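Long-range contact in similarities with probable monooxygenase (Photorhabdus luminescens, PDB 4HB9), which binds flavin-adenine dinucleotide and probably acts as a flavin-dependent monooxygenase of the aromatic-ring-hydroxylase type: residues I45-C58 / A331-Q343. Numbering follows the deposited sequence.
With FAD (flavin-adenine dinucleotide), chain B; EDO (1,2-ethanediol), chain G; EDO (1,2-ethanediol), chain D.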
loop_
_atom_site.group_PDB
_atom_site.type_symbol
_atom_site.label_atom_id
_atom_site.label_comp_id
_atom_site.label_asym_id
_atom_site.label_seq_id
_atom_site.Cartn_x
_atom_site.Cartn_y
_atom_site.Cartn_z
ATOM N N ILE A 45 7.090 3.132 -3.065
ATOM C CA ILE A 45 5.696 3.506 -3.281
ATOM C C ILE A 45 5.691 4.618 -4.323
ATOM O O ILE A 45 6.523 5.511 -4.286
ATOM C CB ILE A 45 5.066 3.938 -1.957
ATOM C CG1 ILE A 45 4.793 2.682 -1.129
ATOM C CG2 ILE A 45 3.733 4.699 -2.158
ATOM C CD1 ILE A 45 4.714 2.961 0.324
ATOM N N HIS A 46 4.776 4.532 -5.276
ATOM C CA HIS A 46 4.572 5.581 -6.253
ATOM C C HIS A 46 3.365 6.380 -5.835
ATOM O O HIS A 46 2.301 5.818 -5.678
ATOM C CB HIS A 46 4.333 4.969 -7.617
ATOM C CG HIS A 46 5.529 4.258 -8.152
ATOM N ND1 HIS A 46 5.507 3.541 -9.326
ATOM C CD2 HIS A 46 6.794 4.179 -7.679
ATOM C CE1 HIS A 46 6.711 3.037 -9.547
ATOM N NE2 HIS A 46 7.512 3.409 -8.563
ATOM N N ILE A 47 3.558 7.672 -5.631
ATOM C CA ILE A 47 2.500 8.564 -5.194
ATOM C C ILE A 47 1.844 9.253 -6.394
ATOM O O ILE A 47 2.522 9.835 -7.266
ATOM C CB ILE A 47 3.056 9.581 -4.177
ATOM C CG1 ILE A 47 3.555 8.858 -2.921
ATOM C CG2 ILE A 47 2.033 10.673 -3.853
ATOM C CD1 ILE A 47 2.498 8.136 -2.116
ATOM N N ASN A 48 0.519 9.157 -6.474
ATOM C CA ASN A 48 -0.200 9.795 -7.569
ATOM C C ASN A 48 -0.845 11.096 -7.101
ATOM O O ASN A 48 -0.555 11.561 -6.002
ATOM C CB ASN A 48 -1.199 8.816 -8.174
ATOM C CG ASN A 48 -2.361 8.499 -7.241
ATOM O OD1 ASN A 48 -2.640 9.203 -6.288
ATOM N ND2 ASN A 48 -3.021 7.418 -7.516
ATOM N N SER A 49 -1.699 11.702 -7.927
ATOM C CA SER A 49 -2.228 13.020 -7.605
ATOM C C SER A 49 -3.085 13.037 -6.338
ATOM O O SER A 49 -3.091 14.036 -5.606
ATOM C CB SER A 49 -2.989 13.622 -8.790
ATOM O OG SER A 49 -4.179 12.912 -9.022
ATOM N N PHE A 50 -3.752 11.930 -6.039
ATOM C CA PHE A 50 -4.583 11.839 -4.843
ATOM C C PHE A 50 -3.726 11.757 -3.593
ATOM O O PHE A 50 -3.965 12.478 -2.631
ATOM C CB PHE A 50 -5.553 10.646 -4.915
ATOM C CG PHE A 50 -6.550 10.737 -6.038
ATOM C CD1 PHE A 50 -7.673 11.552 -5.930
ATOM C CD2 PHE A 50 -6.378 9.991 -7.202
ATOM C CE1 PHE A 50 -8.598 11.640 -6.965
ATOM C CE2 PHE A 50 -7.301 10.079 -8.246
ATOM C CZ PHE A 50 -8.409 10.901 -8.120
ATOM N N GLY A 51 -2.693 10.908 -3.636
ATOM C CA GLY A 51 -1.735 10.797 -2.570
ATOM C C GLY A 51 -0.969 12.079 -2.318
ATOM O O GLY A 51 -0.768 12.464 -1.155
ATOM N N LYS A 52 -0.565 12.745 -3.400
ATOM C CA LYS A 52 0.186 13.975 -3.325
ATOM C C LYS A 52 -0.636 15.077 -2.653
ATOM O O LYS A 52 -0.150 15.762 -1.769
ATOM C CB LYS A 52 0.636 14.429 -4.723
ATOM C CG LYS A 52 1.561 15.640 -4.695
ATOM C CD LYS A 52 1.985 16.094 -6.086
ATOM C CE LYS A 52 2.700 17.445 -6.061
ATOM N NZ LYS A 52 1.817 18.554 -5.582
ATOM N N GLN A 53 -1.885 15.221 -3.068
ATOM C CA GLN A 53 -2.765 16.236 -2.473
ATOM C C GLN A 53 -3.013 15.953 -0.984
ATOM O O GLN A 53 -2.982 16.879 -0.127
ATOM C CB GLN A 53 -4.094 16.286 -3.243
ATOM C CG GLN A 53 -5.002 17.403 -2.773
ATOM C CD GLN A 53 -6.405 17.305 -3.355
ATOM O OE1 GLN A 53 -6.933 16.199 -3.581
ATOM N NE2 GLN A 53 -7.039 18.447 -3.523
ATOM N N ALA A 54 -3.245 14.690 -0.664
ATOM C CA ALA A 54 -3.467 14.296 0.733
ATOM C C ALA A 54 -2.272 14.678 1.599
ATOM O O ALA A 54 -2.407 15.284 2.659
ATOM C CB ALA A 54 -3.743 12.809 0.846
ATOM N N LEU A 55 -1.077 14.365 1.114
ATOM C CA LEU A 55 0.128 14.687 1.865
ATOM C C LEU A 55 0.309 16.191 2.003
ATOM O O LEU A 55 0.690 16.684 3.069
ATOM C CB LEU A 55 1.348 14.042 1.206
ATOM C CG LEU A 55 1.363 12.518 1.303
ATOM C CD1 LEU A 55 2.363 11.942 0.297
ATOM C CD2 LEU A 55 1.711 11.999 2.688
ATOM N N GLN A 56 0.091 16.929 0.930
ATOM C CA GLN A 56 0.367 18.365 0.964
ATOM C C GLN A 56 -0.643 19.077 1.876
ATOM O O GLN A 56 -0.277 20.025 2.571
ATOM C CB GLN A 56 0.353 18.963 -0.443
ATOM C CG GLN A 56 0.869 20.388 -0.519
ATOM C CD GLN A 56 1.042 20.857 -1.953
ATOM O OE1 GLN A 56 0.565 20.217 -2.893
ATOM N NE2 GLN A 56 1.760 21.961 -2.125
ATOM N N GLU A 57 -1.888 18.606 1.864
ATOM C CA GLU A 57 -2.963 19.219 2.672
ATOM C C GLU A 57 -2.967 18.768 4.148
ATOM O O GLU A 57 -3.500 19.462 5.009
ATOM C CB GLU A 57 -4.334 18.995 1.980
ATOM C CG GLU A 57 -4.385 19.654 0.595
ATOM C CD GLU A 57 -5.777 19.850 0.000
ATOM O OE1 GLU A 57 -6.791 19.403 0.585
ATOM O OE2 GLU A 57 -5.850 20.471 -1.089
ATOM N N CYS A 58 -2.381 17.620 4.463
ATOM C CA CYS A 58 -2.389 17.145 5.850
ATOM C C CYS A 58 -1.100 17.374 6.621
ATOM O O CYS A 58 -1.134 17.597 7.840
ATOM C CB CYS A 58 -2.700 15.655 5.914
ATOM S SG CYS A 58 -4.403 15.285 5.449
ATOM N N ALA A 331 -1.538 2.669 -1.047
ATOM C CA ALA A 331 -1.015 3.817 -0.296
ATOM C C ALA A 331 -1.766 5.074 -0.695
ATOM O O ALA A 331 -2.213 5.847 0.174
ATOM C CB ALA A 331 0.487 4.003 -0.526
ATOM N N ASN A 332 -1.926 5.284 -2.000
ATOM C CA ASN A 332 -2.627 6.473 -2.448
ATOM C C ASN A 332 -4.071 6.515 -1.970
ATOM O O ASN A 332 -4.573 7.588 -1.598
ATOM C CB ASN A 332 -2.590 6.604 -3.953
ATOM C CG ASN A 332 -1.215 6.947 -4.438
ATOM O OD1 ASN A 332 -0.733 8.045 -4.184
ATOM N ND2 ASN A 332 -0.586 6.028 -5.169
ATOM N N THR A 333 -4.734 5.366 -1.985
ATOM C CA THR A 333 -6.137 5.302 -1.524
ATOM C C THR A 333 -6.244 5.504 -0.013
ATOM O O THR A 333 -7.152 6.209 0.453
ATOM C CB THR A 333 -6.818 4.006 -1.984
ATOM O OG1 THR A 333 -6.641 3.882 -3.392
ATOM C CG2 THR A 333 -8.290 4.079 -1.733
ATOM N N ALA A 334 -5.305 4.933 0.752
ATOM C CA ALA A 334 -5.236 5.191 2.187
ATOM C C ALA A 334 -5.051 6.694 2.509
ATOM O O ALA A 334 -5.708 7.248 3.415
ATOM C CB ALA A 334 -4.129 4.383 2.829
ATOM N N LEU A 335 -4.179 7.346 1.755
ATOM C CA LEU A 335 -3.964 8.787 1.878
ATOM C C LEU A 335 -5.211 9.587 1.504
ATOM O O LEU A 335 -5.599 10.513 2.211
ATOM C CB LEU A 335 -2.782 9.221 1.003
ATOM C CG LEU A 335 -1.443 8.706 1.493
ATOM C CD1 LEU A 335 -0.361 8.930 0.426
ATOM C CD2 LEU A 335 -1.073 9.331 2.830
ATOM N N ARG A 336 -5.822 9.222 0.381
ATOM C CA ARG A 336 -7.064 9.828 -0.048
ATOM C C ARG A 336 -8.148 9.751 1.041
ATOM O O ARG A 336 -8.847 10.739 1.281
ATOM C CB ARG A 336 -7.558 9.119 -1.302
ATOM C CG ARG A 336 -8.674 9.815 -2.028
ATOM C CD ARG A 336 -8.938 9.086 -3.330
ATOM N NE ARG A 336 -10.044 9.678 -4.065
ATOM C CZ ARG A 336 -10.471 9.244 -5.254
ATOM N NH1 ARG A 336 -9.887 8.217 -5.853
ATOM N NH2 ARG A 336 -11.473 9.854 -5.850
ATOM N N ASP A 337 -8.310 8.569 1.632
ATOM C CA ASP A 337 -9.241 8.368 2.756
ATOM C C ASP A 337 -8.909 9.307 3.927
ATOM O O ASP A 337 -9.800 9.920 4.524
ATOM C CB ASP A 337 -9.171 6.961 3.321
ATOM C CG ASP A 337 -9.707 5.869 2.383
ATOM O OD1 ASP A 337 -10.336 6.136 1.329
ATOM O OD2 ASP A 337 -9.456 4.696 2.721
ATOM N N ALA A 338 -7.629 9.419 4.249
ATOM C CA ALA A 338 -7.181 10.228 5.402
ATOM C C ALA A 338 -7.516 11.705 5.227
ATOM O O ALA A 338 -8.011 12.366 6.153
ATOM C CB ALA A 338 -5.690 10.020 5.653
ATOM N N LEU A 339 -7.304 12.216 4.023
ATOM C CA LEU A 339 -7.663 13.591 3.717
ATOM C C LEU A 339 -9.183 13.779 3.813
ATOM O O LEU A 339 -9.685 14.729 4.403
ATOM C CB LEU A 339 -7.191 13.954 2.311
ATOM C CG LEU A 339 -7.586 15.357 1.867
ATOM C CD1 LEU A 339 -7.030 16.399 2.796
ATOM C CD2 LEU A 339 -7.129 15.642 0.450
ATOM N N LEU A 340 -9.915 12.865 3.205
ATOM C CA LEU A 340 -11.374 12.941 3.246
ATOM C C LEU A 340 -11.945 12.876 4.667
ATOM O O LEU A 340 -12.779 13.705 5.044
ATOM C CB LEU A 340 -11.963 11.838 2.383
ATOM C CG LEU A 340 -13.486 11.903 2.257
ATOM C CD1 LEU A 340 -13.916 13.253 1.681
ATOM C CD2 LEU A 340 -13.910 10.723 1.401
ATOM N N LEU A 341 -11.504 11.908 5.456
ATOM C CA LEU A 341 -11.970 11.772 6.827
ATOM C C LEU A 341 -11.557 12.957 7.706
ATOM O O LEU A 341 -12.330 13.404 8.544
ATOM C CB LEU A 341 -11.511 10.461 7.432
ATOM C CG LEU A 341 -12.075 10.111 8.819
ATOM C CD1 LEU A 341 -13.608 10.213 8.870
ATOM C CD2 LEU A 341 -11.620 8.735 9.210
ATOM N N THR A 342 -10.351 13.487 7.490
ATOM C CA THR A 342 -9.948 14.746 8.137
ATOM C C THR A 342 -10.983 15.853 7.882
ATOM O O THR A 342 -11.429 16.531 8.816
ATOM C CB THR A 342 -8.576 15.223 7.614
ATOM O OG1 THR A 342 -7.577 14.282 7.995
ATOM C CG2 THR A 342 -8.229 16.581 8.186
ATOM N N GLN A 343 -11.306 16.054 6.612
ATOM C CA GLN A 343 -12.210 17.110 6.212
ATOM C C GLN A 343 -13.595 16.929 6.837
ATOM O O GLN A 343 -14.201 17.896 7.298
ATOM C CB GLN A 343 -12.321 17.200 4.695
ATOM C CG GLN A 343 -11.059 17.672 4.005
ATOM C CD GLN A 343 -11.064 17.433 2.502
ATOM O OE1 GLN A 343 -11.877 16.680 1.976
ATOM N NE2 GLN A 343 -10.125 18.045 1.817
HETATM P PA FAD B . -0.556 -0.119 6.523
HETATM O O1A FAD B . 0.279 0.978 5.919
HETATM O O2A FAD B . -0.331 -1.580 6.325
HETATM O O5B FAD B . -0.667 0.161 8.095
HETATM C C5B FAD B . -1.373 -0.700 8.969
HETATM C C4B FAD B . -0.784 -0.437 10.341
HETATM O O4B FAD B . -1.635 -1.042 11.331
HETATM C C3B FAD B . 0.634 -1.013 10.523
HETATM O O3B FAD B . 1.509 -0.070 11.143
HETATM C C2B FAD B . 0.377 -2.217 11.407
HETATM O O2B FAD B . 1.458 -2.605 12.234
HETATM C C1B FAD B . -0.806 -1.720 12.250
HETATM N N9A FAD B . -1.631 -2.756 12.875
HETATM C C8A FAD B . -2.129 -3.881 12.298
HETATM N N7A FAD B . -2.917 -4.571 13.172
HETATM C C5A FAD B . -2.905 -3.866 14.324
HETATM C C6A FAD B . -3.524 -4.056 15.650
HETATM N N6A FAD B . -4.271 -5.169 15.834
HETATM N N1A FAD B . -3.283 -3.138 16.609
HETATM C C2A FAD B . -2.534 -2.039 16.360
HETATM N N3A FAD B . -1.938 -1.792 15.177
HETATM C C4A FAD B . -2.092 -2.670 14.131
HETATM N N1 FAD B . 0.574 1.582 -2.882
HETATM C C2 FAD B . 0.590 2.621 -3.748
HETATM O O2 FAD B . -0.337 3.503 -3.743
HETATM N N3 FAD B . 1.599 2.748 -4.630
HETATM C C4 FAD B . 2.602 1.876 -4.771
HETATM O O4 FAD B . 3.500 2.069 -5.633
HETATM C C4X FAD B . 2.630 0.700 -3.896
HETATM N N5 FAD B . 3.622 -0.234 -3.958
HETATM C C5X FAD B . 3.591 -1.303 -3.130
HETATM C C6 FAD B . 4.581 -2.276 -3.197
HETATM C C7 FAD B . 4.574 -3.384 -2.346
HETATM C C7M FAD B . 5.655 -4.445 -2.419
HETATM C C8 FAD B . 3.488 -3.537 -1.362
HETATM C C8M FAD B . 3.459 -4.719 -0.418
HETATM C C9 FAD B . 2.494 -2.566 -1.290
HETATM C C9A FAD B . 2.492 -1.451 -2.127
HETATM N N10 FAD B . 1.477 -0.471 -2.050
HETATM C C10 FAD B . 1.512 0.611 -2.924
HETATM C "C1'" FAD B . 0.337 -0.583 -1.117
HETATM C "C2'" FAD B . 0.549 0.186 0.186
HETATM O "O2'" FAD B . 1.805 -0.125 0.764
HETATM C "C3'" FAD B . -0.565 -0.182 1.163
HETATM O "O3'" FAD B . -1.804 -0.203 0.457
HETATM C "C4'" FAD B . -0.652 0.843 2.285
HETATM O "O4'" FAD B . 0.375 0.552 3.215
HETATM C "C5'" FAD B . -1.984 0.805 3.003
HETATM O "O5'" FAD B . -1.940 1.791 4.013
HETATM P P FAD B . -2.692 1.470 5.400
HETATM O O1P FAD B . -2.371 2.658 6.276
HETATM O O2P FAD B . -4.120 1.096 5.104
HETATM O O3P FAD B . -2.061 0.132 6.022
HETATM C C1 EDO G . -5.612 5.890 -6.283
HETATM O O1 EDO G . -5.806 6.442 -7.585
HETATM C C2 EDO G . -6.122 6.888 -5.259
HETATM O O2 EDO G . -7.511 6.713 -5.043
HETATM C C1 EDO D . -2.514 11.246 -11.630
HETATM O O1 EDO D . -1.354 10.869 -10.870
HETATM C C2 EDO D . -3.624 10.198 -11.539
HETATM O O2 EDO D . -4.016 9.963 -10.177
HETATM O O HOH W 1 -8.053 19.758 3.456
#
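The guanidinium of Arg-336 lies flat on the Phe-50 ring: the planes differ by 11° and CZ sits 3.8 Å from the ring centroid, a cation-pi stack. Ser-49 OG is offset over the opposite ring face, and at the guanidinium edge NH1 donates to an ethanediol, probably from the crystallisation liquor. Arg-336 gets there on an extended chain, CG anti to the backbone N (chi1 -168°), running alongside the ring.

A second flat pair, the amides of Asn-48 and Asn-332, stacks with planes 21° apart. Asn-332 OD1 takes the backbone N-H of Asn-48 at 2.8 Å, from above its carbonyl plane, while its ND2 donates to His-46 O at 2.9 Å, in that carbonyl's plane. Asn-48 OD1 meanwhile N-caps helix 49-58 through Gly-51 N at 3.2 Å.

With no side chain, Gly-51 lets the backbones close in: its CA lies 3.3 Å from Asn-332 OD1. Farther along, Leu-339 is a knob among Gln-53, Ala-54, Glu-57 and Cys-58.

The Asn-332 amide thus ties the strand end to helix 331-343. Separately, backbone N-H groups of His-46, Ala-331 and Asn-332 donate to FAD O4, N1 and O2, which probably helps hold the flavin's pyrimidine edge in place.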